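Local coordinates for HTH-type transcriptional repressor PhnF (Mycobacterium smegmatis, PDB 3F8M), which binds DNA as a winged helix-turn-helix repressor and shuts down the phnDCE operon, which serves phosphate uptake, when phosphate is available in the cell, at residues 127-135 against 157-167; 79-89 against 228-237. All coordinates share one frame; numbering follows the deposited sequence.

Contact 1: residues 127-135 against 157-167; sequences PVLQLERVL and LRETFDHEASL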
# COMPACT_ATOMS: atom_id res chain seq x y z
N PRO A 127 9.46 29.18 7.82
CA PRO A 127 9.47 29.08 6.35
C PRO A 127 9.51 27.61 5.91
O PRO A 127 10.16 26.79 6.51
CB PRO A 127 10.76 29.82 5.98
CG PRO A 127 11.64 29.62 7.13
CD PRO A 127 10.73 29.74 8.33
N VAL A 128 8.73 27.30 4.89
CA VAL A 128 8.64 25.92 4.39
C VAL A 128 8.95 26.04 2.90
O VAL A 128 8.38 26.92 2.22
CB VAL A 128 7.24 25.37 4.62
CG1 VAL A 128 7.01 24.04 3.73
CG2 VAL A 128 7.08 25.08 6.08
N LEU A 129 9.86 25.18 2.42
CA LEU A 129 10.16 25.13 1.01
C LEU A 129 9.46 23.90 0.48
O LEU A 129 9.69 22.83 1.01
CB LEU A 129 11.67 25.04 0.77
CG LEU A 129 12.15 24.93 -0.68
CD1 LEU A 129 11.63 26.09 -1.51
CD2 LEU A 129 13.74 24.83 -0.74
N GLN A 130 8.61 24.06 -0.54
CA GLN A 130 7.90 22.88 -1.11
C GLN A 130 8.42 22.58 -2.50
O GLN A 130 8.51 23.48 -3.33
CB GLN A 130 6.41 23.15 -1.20
CG GLN A 130 5.60 22.01 -1.88
CD GLN A 130 4.12 22.31 -1.91
OE1 GLN A 130 3.43 22.03 -0.94
NE2 GLN A 130 3.64 22.82 -3.03
N LEU A 131 8.76 21.31 -2.73
CA LEU A 131 9.20 20.85 -4.00
C LEU A 131 8.08 19.94 -4.54
O LEU A 131 7.67 18.97 -3.87
CB LEU A 131 10.46 20.00 -3.86
CG LEU A 131 10.92 19.30 -5.16
CD1 LEU A 131 11.20 20.28 -6.34
CD2 LEU A 131 12.14 18.43 -4.85
N GLU A 132 7.62 20.24 -5.75
CA GLU A 132 6.64 19.35 -6.43
C GLU A 132 7.24 18.86 -7.71
O GLU A 132 7.82 19.63 -8.48
CB GLU A 132 5.37 20.06 -6.79
CG GLU A 132 4.38 20.17 -5.71
CD GLU A 132 2.92 20.08 -6.23
OE1 GLU A 132 2.56 20.81 -7.19
OE2 GLU A 132 2.15 19.32 -5.61
N ARG A 133 7.15 17.55 -7.93
CA ARG A 133 7.74 16.92 -9.09
C ARG A 133 6.78 15.82 -9.54
O ARG A 133 6.03 15.24 -8.73
CB ARG A 133 9.07 16.28 -8.73
CG ARG A 133 10.18 17.31 -8.37
CD ARG A 133 11.55 16.69 -8.23
NE ARG A 133 11.70 15.66 -7.22
CZ ARG A 133 12.88 15.09 -6.95
NH1 ARG A 133 12.97 14.14 -6.04
NH2 ARG A 133 13.96 15.46 -7.61
N VAL A 134 6.85 15.52 -10.84
CA VAL A 134 6.19 14.36 -11.44
C VAL A 134 7.24 13.27 -11.70
O VAL A 134 8.32 13.55 -12.22
CB VAL A 134 5.47 14.76 -12.76
CG1 VAL A 134 4.84 13.55 -13.45
CG2 VAL A 134 4.43 15.84 -12.52
N LEU A 135 6.90 12.04 -11.35
CA LEU A 135 7.74 10.88 -11.58
C LEU A 135 7.25 10.22 -12.88
O LEU A 135 6.04 10.17 -13.14
CB LEU A 135 7.57 9.91 -10.41
CG LEU A 135 7.94 10.42 -8.99
CD1 LEU A 135 7.89 9.34 -7.89
CD2 LEU A 135 9.31 11.16 -8.95
N LEU A 157 19.37 25.09 -1.03
CA LEU A 157 18.86 23.87 -1.68
C LEU A 157 18.54 24.06 -3.14
O LEU A 157 18.93 23.25 -3.97
CB LEU A 157 17.64 23.27 -0.97
CG LEU A 157 17.27 21.91 -1.58
CD1 LEU A 157 18.39 20.90 -1.30
CD2 LEU A 157 15.95 21.44 -0.98
N ARG A 158 17.82 25.11 -3.49
CA ARG A 158 17.58 25.38 -4.92
C ARG A 158 18.84 25.54 -5.77
O ARG A 158 18.82 25.23 -6.97
CB ARG A 158 16.65 26.54 -5.11
CG ARG A 158 15.24 26.11 -4.83
CD ARG A 158 14.30 27.24 -4.91
NE ARG A 158 14.14 27.82 -3.59
CZ ARG A 158 13.18 28.67 -3.24
NH1 ARG A 158 12.25 29.05 -4.12
NH2 ARG A 158 13.16 29.13 -1.99
N GLU A 159 19.93 26.01 -5.15
CA GLU A 159 21.23 26.18 -5.80
C GLU A 159 22.00 24.87 -5.92
O GLU A 159 22.54 24.55 -6.97
CB GLU A 159 22.13 27.14 -4.99
CG GLU A 159 21.72 28.59 -4.98
CD GLU A 159 22.74 29.47 -4.26
OE1 GLU A 159 22.42 29.97 -3.16
OE2 GLU A 159 23.88 29.63 -4.79
N THR A 160 22.10 24.12 -4.82
CA THR A 160 22.90 22.92 -4.81
C THR A 160 22.17 21.71 -5.42
O THR A 160 22.84 20.73 -5.81
CB THR A 160 23.34 22.54 -3.41
OG1 THR A 160 22.24 21.94 -2.68
CG2 THR A 160 23.92 23.76 -2.65
N PHE A 161 20.84 21.77 -5.50
CA PHE A 161 20.03 20.58 -5.88
C PHE A 161 19.74 20.38 -7.37
O PHE A 161 19.11 21.21 -8.00
CB PHE A 161 18.69 20.55 -5.12
CG PHE A 161 17.95 19.27 -5.29
CD1 PHE A 161 18.63 18.04 -5.22
CD2 PHE A 161 16.55 19.27 -5.52
CE1 PHE A 161 17.95 16.83 -5.38
CE2 PHE A 161 15.86 18.05 -5.68
CZ PHE A 161 16.58 16.84 -5.62
N ASP A 162 20.12 19.22 -7.89
CA ASP A 162 19.67 18.86 -9.26
C ASP A 162 18.23 18.31 -9.12
O ASP A 162 18.01 17.22 -8.59
CB ASP A 162 20.61 17.84 -9.87
CG ASP A 162 20.06 17.20 -11.16
OD1 ASP A 162 19.02 17.62 -11.66
OD2 ASP A 162 20.73 16.26 -11.66
N HIS A 163 17.26 19.12 -9.54
CA HIS A 163 15.84 18.79 -9.34
C HIS A 163 15.35 17.50 -10.06
O HIS A 163 14.29 16.99 -9.76
CB HIS A 163 14.96 20.01 -9.62
CG HIS A 163 15.01 20.51 -11.04
ND1 HIS A 163 14.52 19.79 -12.11
CD2 HIS A 163 15.42 21.69 -11.55
CE1 HIS A 163 14.66 20.49 -13.22
NE2 HIS A 163 15.20 21.65 -12.91
N GLU A 164 16.16 16.95 -10.95
CA GLU A 164 15.85 15.64 -11.53
C GLU A 164 16.40 14.46 -10.73
O GLU A 164 16.06 13.31 -11.02
CB GLU A 164 16.33 15.58 -12.98
CG GLU A 164 15.81 16.75 -13.77
CD GLU A 164 15.81 16.51 -15.26
OE1 GLU A 164 16.78 15.91 -15.77
OE2 GLU A 164 14.83 16.92 -15.91
N ALA A 165 17.20 14.76 -9.70
CA ALA A 165 17.93 13.75 -8.96
C ALA A 165 17.24 13.37 -7.65
O ALA A 165 16.18 13.90 -7.31
CB ALA A 165 19.37 14.26 -8.69
N SER A 166 17.83 12.44 -6.91
CA SER A 166 17.22 12.02 -5.64
C SER A 166 17.40 13.13 -4.58
O SER A 166 18.52 13.52 -4.26
CB SER A 166 17.83 10.70 -5.15
OG SER A 166 17.62 10.54 -3.77
N LEU A 167 16.28 13.61 -4.01
CA LEU A 167 16.37 14.56 -2.90
C LEU A 167 16.98 13.86 -1.66
O LEU A 167 17.71 14.50 -0.86
CB LEU A 167 14.96 15.10 -2.55
CG LEU A 167 14.87 16.14 -1.44
CD1 LEU A 167 15.73 17.41 -1.74
CD2 LEU A 167 13.41 16.51 -1.21
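R133, on strand 127-137 of the antiparallel UTRA sheet, sends its guanidinium group into the loop that follows helix 157-160, where D162 to A165 form a type I beta turn. Two hydrogen bonds leave one nitrogen, one N-H for each carbonyl: R133 NH2 reaches A165 O at 2.7 Å, within the carbonyl plane, and H163 O at 2.7 Å, coming from above that carbonyl's plane. Both oxygens lie near the guanidinium plane, so together they fix its rotation; a bend at chi3 (-59°) turns the group toward the loop. Its NE forms a salt bridge with E145 on the adjacent strand 140-150. Within the loop, D162 OD1 closes an Asx turn by accepting from E164 N.

Leucine and phenylalanine side chains make the apolar contacts. L131 CD2 meets F161 CE2 at 3.8 Å, the two side chains crossing at about a right angle, and L167 CD1 lies over a face of the same ring. L129 CD2 touches L157 CD2 at 4.1 Å. A flat cationic group closes this end: R158, salt-bridged to D109, lays its guanidinium against L129, whose CD1 stands 3.4 Å above the centre of the plane.

Contact 2: residues 79-89 against 228-237; sequences KIRQPLGMGSY and YRGDRMTFTA
Q82 lies alongside F235, its amide plane only 6° from that of the ring and its NE2 3.8 Å from F235 CE1, in a parallel sheet that has two strands within this chain, 80-83 and 233-240. The pairing rests on five backbone hydrogen bonds that alternate between the strands, from I80 N to R232 O through to L84 N to T236 O. On the face bearing I80, Q82, M233 and F235, Q82 NE2 also gives a weak bond to Y228 OH. Bends at chi2 and chi3 fold M233 back, bringing its CE to 3.7 Å from I80 CB and to the edge of the Y89 ring, while its SD lies over a face of F235. Beyond P83, L84 CD2 packs on F235 CD1 at 3.9 Å.

The other face carries R81, P83, T234 and T236; T236 CG2 lies over one face of the R81 guanidinium. K79 stretches across T234, its CD 3.3 Å from T234 OG1; K79 NZ forms a salt bridge, and T234 OG1 a hydrogen bond, with D186 of the second subunit. F235 to A237 also pair antiparallel with a strand of that subunit, extending the sheet. Water 2 bridges the strands, donating to R81 O and lying 2.9 Å from T236 OG1.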
# COMPACT_ATOMS: atom_id res chain seq x y z
N LYS A 79 4.50 -2.47 -13.95
CA LYS A 79 4.48 -1.54 -12.81
C LYS A 79 5.86 -1.49 -12.19
O LYS A 79 6.53 -2.52 -12.05
CB LYS A 79 3.49 -2.04 -11.76
CG LYS A 79 2.06 -2.06 -12.24
CD LYS A 79 1.20 -2.68 -11.17
CE LYS A 79 -0.27 -2.56 -11.49
NZ LYS A 79 -1.03 -3.22 -10.39
N ILE A 80 6.29 -0.28 -11.80
CA ILE A 80 7.48 -0.15 -10.95
C ILE A 80 7.18 -0.77 -9.60
O ILE A 80 6.14 -0.50 -9.04
CB ILE A 80 7.92 1.32 -10.76
CG1 ILE A 80 8.45 1.87 -12.08
CG2 ILE A 80 9.10 1.40 -9.78
CD1 ILE A 80 8.20 3.35 -12.24
N ARG A 81 8.08 -1.64 -9.13
CA ARG A 81 7.91 -2.32 -7.84
C ARG A 81 8.83 -1.66 -6.81
O ARG A 81 10.03 -1.91 -6.74
CB ARG A 81 8.21 -3.82 -7.98
CG ARG A 81 7.19 -4.56 -8.85
CD ARG A 81 7.65 -6.00 -9.16
NE ARG A 81 7.92 -6.72 -7.93
CZ ARG A 81 7.01 -7.42 -7.26
NH1 ARG A 81 5.76 -7.51 -7.70
NH2 ARG A 81 7.35 -8.03 -6.13
N GLN A 82 8.25 -0.76 -6.05
CA GLN A 82 9.05 0.03 -5.14
C GLN A 82 8.99 -0.46 -3.69
O GLN A 82 7.90 -0.50 -3.10
CB GLN A 82 8.54 1.45 -5.24
CG GLN A 82 9.13 2.38 -4.25
CD GLN A 82 9.24 3.76 -4.83
OE1 GLN A 82 10.30 4.35 -4.80
NE2 GLN A 82 8.13 4.29 -5.36
N PRO A 83 10.15 -0.79 -3.11
CA PRO A 83 10.23 -1.16 -1.69
C PRO A 83 9.76 0.02 -0.83
O PRO A 83 10.06 1.18 -1.17
CB PRO A 83 11.72 -1.42 -1.47
CG PRO A 83 12.31 -1.59 -2.84
CD PRO A 83 11.49 -0.73 -3.73
N LEU A 84 8.99 -0.26 0.22
CA LEU A 84 8.69 0.79 1.19
C LEU A 84 9.94 0.98 2.04
O LEU A 84 10.60 0.03 2.44
CB LEU A 84 7.45 0.47 2.04
CG LEU A 84 6.07 0.69 1.40
CD1 LEU A 84 5.02 0.01 2.25
CD2 LEU A 84 5.75 2.17 1.20
N GLY A 85 10.32 2.23 2.25
CA GLY A 85 11.53 2.50 3.04
C GLY A 85 12.23 3.70 2.46
O GLY A 85 11.59 4.55 1.84
N MET A 86 13.56 3.73 2.60
CA MET A 86 14.37 4.92 2.32
C MET A 86 15.16 4.84 0.99
O MET A 86 15.96 5.74 0.68
CB MET A 86 15.29 5.18 3.52
CG MET A 86 14.50 5.65 4.77
SD MET A 86 15.18 5.24 6.41
CE MET A 86 14.73 3.50 6.55
N GLY A 87 14.91 3.79 0.21
CA GLY A 87 15.54 3.61 -1.09
C GLY A 87 14.97 4.54 -2.14
O GLY A 87 14.11 5.37 -1.84
N SER A 88 15.42 4.41 -3.38
CA SER A 88 15.07 5.39 -4.39
C SER A 88 14.11 4.84 -5.44
O SER A 88 14.13 3.65 -5.79
CB SER A 88 16.33 5.93 -5.07
OG SER A 88 16.10 6.46 -6.36
N TYR A 89 13.29 5.75 -5.95
CA TYR A 89 12.35 5.43 -7.01
C TYR A 89 13.10 4.97 -8.27
O TYR A 89 12.79 3.93 -8.87
CB TYR A 89 11.49 6.68 -7.27
CG TYR A 89 10.69 6.62 -8.56
CD1 TYR A 89 9.61 5.74 -8.68
CD2 TYR A 89 11.02 7.43 -9.65
CE1 TYR A 89 8.87 5.68 -9.85
CE2 TYR A 89 10.28 7.38 -10.84
CZ TYR A 89 9.22 6.48 -10.92
OH TYR A 89 8.48 6.39 -12.09
N TYR A 228 0.31 8.25 -6.58
CA TYR A 228 0.79 7.39 -7.67
C TYR A 228 -0.39 6.73 -8.38
O TYR A 228 -1.35 6.36 -7.72
CB TYR A 228 1.63 6.27 -7.09
CG TYR A 228 3.01 6.61 -6.54
CD1 TYR A 228 4.09 6.79 -7.42
CD2 TYR A 228 3.25 6.71 -5.17
CE1 TYR A 228 5.36 7.08 -6.95
CE2 TYR A 228 4.55 7.01 -4.67
CZ TYR A 228 5.59 7.18 -5.58
OH TYR A 228 6.87 7.46 -5.18
N ARG A 229 -0.31 6.59 -9.71
CA ARG A 229 -1.34 5.84 -10.46
C ARG A 229 -1.23 4.39 -10.08
O ARG A 229 -0.15 3.81 -10.16
CB ARG A 229 -1.12 5.99 -11.97
CG ARG A 229 -1.47 7.36 -12.54
CD ARG A 229 -1.11 7.40 -14.03
NE ARG A 229 -1.87 6.37 -14.76
CZ ARG A 229 -2.62 6.61 -15.82
NH1 ARG A 229 -2.73 7.85 -16.29
NH2 ARG A 229 -3.27 5.61 -16.44
N GLY A 230 -2.34 3.80 -9.65
CA GLY A 230 -2.34 2.38 -9.21
C GLY A 230 -1.87 1.45 -10.33
O GLY A 230 -1.19 0.45 -10.06
N ASP A 231 -2.16 1.82 -11.57
CA ASP A 231 -1.78 1.00 -12.76
C ASP A 231 -0.29 1.09 -13.13
O ASP A 231 0.18 0.35 -14.02
CB ASP A 231 -2.72 1.28 -13.96
CG ASP A 231 -2.68 2.72 -14.46
OD1 ASP A 231 -1.85 3.56 -13.99
OD2 ASP A 231 -3.53 3.03 -15.31
N ARG A 232 0.47 1.92 -12.42
CA ARG A 232 1.89 2.03 -12.74
C ARG A 232 2.79 1.75 -11.55
O ARG A 232 4.04 1.82 -11.64
CB ARG A 232 2.19 3.41 -13.40
CG ARG A 232 1.83 3.43 -14.91
CD ARG A 232 1.38 4.78 -15.46
NE ARG A 232 0.70 4.66 -16.76
CZ ARG A 232 0.31 5.68 -17.53
NH1 ARG A 232 0.55 6.97 -17.18
NH2 ARG A 232 -0.31 5.42 -18.70
N MET A 233 2.20 1.38 -10.42
CA MET A 233 3.02 1.24 -9.25
C MET A 233 2.58 0.09 -8.36
O MET A 233 1.37 -0.10 -8.15
CB MET A 233 3.00 2.58 -8.48
CG MET A 233 3.66 2.55 -7.11
SD MET A 233 5.47 2.39 -7.24
CE MET A 233 5.78 3.50 -8.63
N THR A 234 3.55 -0.65 -7.86
CA THR A 234 3.34 -1.65 -6.81
C THR A 234 4.28 -1.35 -5.68
O THR A 234 5.44 -1.06 -5.92
CB THR A 234 3.66 -3.07 -7.32
OG1 THR A 234 2.77 -3.37 -8.39
CG2 THR A 234 3.48 -4.08 -6.25
N PHE A 235 3.80 -1.44 -4.44
CA PHE A 235 4.69 -1.36 -3.29
C PHE A 235 4.94 -2.71 -2.68
O PHE A 235 4.03 -3.53 -2.62
CB PHE A 235 4.12 -0.41 -2.25
CG PHE A 235 4.15 1.02 -2.68
CD1 PHE A 235 5.36 1.72 -2.69
CD2 PHE A 235 3.01 1.64 -3.12
CE1 PHE A 235 5.40 3.02 -3.11
CE2 PHE A 235 3.05 2.94 -3.56
CZ PHE A 235 4.25 3.63 -3.54
N THR A 236 6.17 -2.94 -2.25
CA THR A 236 6.57 -4.18 -1.60
C THR A 236 7.16 -3.83 -0.24
O THR A 236 7.78 -2.77 -0.06
CB THR A 236 7.64 -4.96 -2.39
OG1 THR A 236 8.89 -4.28 -2.29
CG2 THR A 236 7.25 -5.13 -3.87
N ALA A 237 6.95 -4.72 0.72
CA ALA A 237 7.39 -4.46 2.08
C ALA A 237 7.79 -5.78 2.68
O ALA A 237 6.99 -6.73 2.72
CB ALA A 237 6.29 -3.76 2.88
O HOH W 1 -1.24 -1.34 -8.23
O HOH W 2 10.28 -4.21 -4.81

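How the contacts relate
Contact 1 is nested in sequence inside the long excursion that contact 2 closes: residues 79-89 come first, then 127-135 and 157-167, and finally 228-237. Their centres are about 20 Å apart, and both reach the six-stranded antiparallel sheet, contact 1 through strand 127-137 and contact 2 through the end of strand 220-229. They touch directly where L135 meets contact 2, with L135 CD1 3.4 Å from Y228 OH and L135 CB 3.7 Å from Y89 CE2. Contact 1 thus ties helix 157-160 and the loop after it to the UTRA sheet, whereas contact 2 joins the segment that follows strands 66-69 and 72-75 to the C-terminal strand and the dimer interface.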